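Local coordinates for protein glutamate receptor IIB (PDB 4WXJ) that binds glutamate through its ligand-binding domain and probably acts as a glutamate-gated ion channel subunit in the postsynaptic membrane, at residues F197-T201 with T202-Y206. Numbering follows the deposited sequence.
Sequences FLMET and TNLQY. With GLU (glutamic acid), chain C.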
loop_
_atom_site.group_PDB
_atom_site.type_symbol
_atom_site.label_atom_id
_atom_site.label_comp_id
_atom_site.label_asym_id
_atom_site.label_seq_id
_atom_site.Cartn_x
_atom_site.Cartn_y
_atom_site.Cartn_z
ATOM N N PHE A 197 9.240 -9.682 -7.115
ATOM C CA PHE A 197 8.158 -9.220 -6.257
ATOM C C PHE A 197 7.249 -8.259 -7.013
ATOM O O PHE A 197 7.688 -7.214 -7.491
ATOM C CB PHE A 197 8.731 -8.550 -5.004
ATOM C CG PHE A 197 7.706 -8.246 -3.946
ATOM C CD1 PHE A 197 6.864 -9.237 -3.470
ATOM C CD2 PHE A 197 7.604 -6.972 -3.410
ATOM C CE1 PHE A 197 5.927 -8.960 -2.492
ATOM C CE2 PHE A 197 6.671 -6.690 -2.431
ATOM C CZ PHE A 197 5.831 -7.684 -1.972
ATOM N N LEU A 198 5.980 -8.638 -7.133
ATOM C CA LEU A 198 4.981 -7.795 -7.770
ATOM C C LEU A 198 4.404 -6.836 -6.737
ATOM O O LEU A 198 3.852 -7.258 -5.718
ATOM C CB LEU A 198 3.886 -8.655 -8.397
ATOM C CG LEU A 198 4.304 -9.385 -9.673
ATOM C CD1 LEU A 198 3.700 -10.776 -9.714
ATOM C CD2 LEU A 198 3.903 -8.588 -10.903
ATOM N N MET A 199 4.546 -5.541 -6.998
ATOM C CA MET A 199 4.201 -4.525 -6.013
ATOM C C MET A 199 3.797 -3.220 -6.678
ATOM O O MET A 199 3.920 -3.059 -7.891
ATOM C CB MET A 199 5.382 -4.282 -5.072
ATOM C CG MET A 199 6.611 -3.713 -5.763
ATOM S SD MET A 199 8.094 -3.757 -4.734
ATOM C CE MET A 199 7.572 -2.784 -3.322
ATOM N N GLU A 200 3.319 -2.287 -5.865
ATOM C CA GLU A 200 2.867 -0.999 -6.356
ATOM C C GLU A 200 4.056 -0.090 -6.652
ATOM O O GLU A 200 5.066 -0.122 -5.946
ATOM C CB GLU A 200 1.919 -0.368 -5.338
ATOM C CG GLU A 200 0.605 -1.136 -5.229
ATOM C CD GLU A 200 -0.256 -0.701 -4.059
ATOM O OE1 GLU A 200 0.277 -0.077 -3.120
ATOM O OE2 GLU A 200 -1.471 -0.991 -4.081
ATOM N N THR A 201 3.929 0.706 -7.710
ATOM C CA THR A 201 5.042 1.492 -8.237
ATOM C C THR A 201 5.586 2.498 -7.226
ATOM O O THR A 201 6.781 2.799 -7.220
ATOM C CB THR A 201 4.625 2.239 -9.511
ATOM O OG1 THR A 201 3.416 2.969 -9.265
ATOM C CG2 THR A 201 4.394 1.255 -10.644
ATOM N N THR A 202 4.706 3.012 -6.375
ATOM C CA THR A 202 5.110 3.919 -5.309
ATOM C C THR A 202 6.128 3.256 -4.393
ATOM O O THR A 202 7.238 3.757 -4.200
ATOM C CB THR A 202 3.901 4.366 -4.472
ATOM O OG1 THR A 202 3.116 3.219 -4.115
ATOM C CG2 THR A 202 3.044 5.333 -5.262
ATOM N N ASN A 203 5.738 2.116 -3.835
ATOM C CA ASN A 203 6.591 1.383 -2.911
ATOM C C ASN A 203 7.832 0.848 -3.607
ATOM O O ASN A 203 8.907 0.787 -3.013
ATOM C CB ASN A 203 5.809 0.234 -2.272
ATOM C CG ASN A 203 4.599 0.715 -1.499
ATOM O OD1 ASN A 203 4.630 1.781 -0.886
ATOM N ND2 ASN A 203 3.524 -0.065 -1.530
ATOM N N LEU A 204 7.677 0.458 -4.869
ATOM C CA LEU A 204 8.795 -0.045 -5.654
ATOM C C LEU A 204 9.854 1.035 -5.818
ATOM O O LEU A 204 11.046 0.774 -5.654
ATOM C CB LEU A 204 8.318 -0.529 -7.026
ATOM C CG LEU A 204 9.331 -1.359 -7.823
ATOM C CD1 LEU A 204 8.609 -2.359 -8.710
ATOM C CD2 LEU A 204 10.238 -0.478 -8.666
ATOM N N GLN A 205 9.411 2.247 -6.143
ATOM C CA GLN A 205 10.318 3.377 -6.307
ATOM C C GLN A 205 11.086 3.635 -5.019
ATOM O O GLN A 205 12.296 3.856 -5.041
ATOM C CB GLN A 205 9.550 4.637 -6.711
ATOM C CG GLN A 205 10.441 5.856 -6.949
ATOM C CD GLN A 205 9.657 7.148 -7.081
ATOM O OE1 GLN A 205 8.454 7.192 -6.823
ATOM N NE2 GLN A 205 10.342 8.212 -7.486
ATOM N N TYR A 206 10.371 3.606 -3.898
ATOM C CA TYR A 206 10.976 3.865 -2.599
ATOM C C TYR A 206 12.117 2.902 -2.299
ATOM O O TYR A 206 13.179 3.318 -1.836
ATOM C CB TYR A 206 9.930 3.770 -1.490
ATOM C CG TYR A 206 10.525 3.905 -0.109
ATOM C CD1 TYR A 206 10.781 5.156 0.439
ATOM C CD2 TYR A 206 10.841 2.783 0.646
ATOM C CE1 TYR A 206 11.329 5.285 1.699
ATOM C CE2 TYR A 206 11.390 2.904 1.909
ATOM C CZ TYR A 206 11.632 4.157 2.430
ATOM O OH TYR A 206 12.177 4.282 3.685
HETATM N N GLU C . -1.545 -0.819 -1.029
HETATM C CA GLU C . -1.878 -2.270 -1.030
HETATM C C GLU C . -3.172 -2.518 -0.264
HETATM O O GLU C . -3.862 -1.570 0.113
HETATM C CB GLU C . -0.732 -3.075 -0.420
HETATM C CG GLU C . 0.501 -3.182 -1.304
HETATM C CD GLU C . 0.388 -4.255 -2.380
HETATM O OE1 GLU C . 1.270 -4.297 -3.263
HETATM O OE2 GLU C . -0.572 -5.057 -2.348
HETATM O OXT GLU C . -3.562 -3.660 -0.009
HETATM O O HOH W 1 3.239 -2.625 -2.764
#
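Thr202 sets its OG1 4.0 Å from Glu200 CB, where strand 195-200 turns directly into helix 201-208 with Glu200 as N-cap; the axes of 197-200 and 202-206 are inclined at 110° without meeting. This junction belongs to the periplasmic-binding-protein-like ligand-binding domain of an ionotropic glutamate receptor, and Glu200 lies in its glutamate pocket. The Thr202 hydroxyl hydrogen-bonds to Tyr226 OH, which also bonds Glu200 OE1, so Tyr226 links the first helical turn to the carboxylate. Asn203 has CG beside its own backbone N (chi1 -60°), which places ND2 beside the Glu200 side chain. Its ND2 gives a hydrogen to a water at 2.9 Å from that nitrogen; the same water accepts from Glu200 N and donates to OE1 of the bound glutamate. Asp96 takes a second bond from ND2, and Tyr21 OH pairs with OD1, so both ends of the amide are engaged and its flip is fixed. Leu204 N closes the first turn on Glu200 O, 2.9 Å away with an N-H...O angle of 157°. Its side chain runs at about a right angle to that of Met199, CD1 lying 3.8 Å from Met199 CG. The bend at Met199 chi3 brings CE to 3.6 Å from Asn203 CB, packing between the strand and the helix start. Gln205 N continues the helical pattern to Thr201 O at 2.9 Å. Glu200 therefore combines two roles: its backbone starts the helix, while its extended side chain receives the ligand's ammonium at OE1, 2.9 Å from the ligand N, and more weakly at OE2, which also meets Thr98 OG1. A glutamine in its place would probably leave that ammonium without its anionic mate. This junction's share of recognition is thus a carboxylate for the ligand's amino group and a water-mediated link to the ligand's OE1; Arg103 and others complete the site.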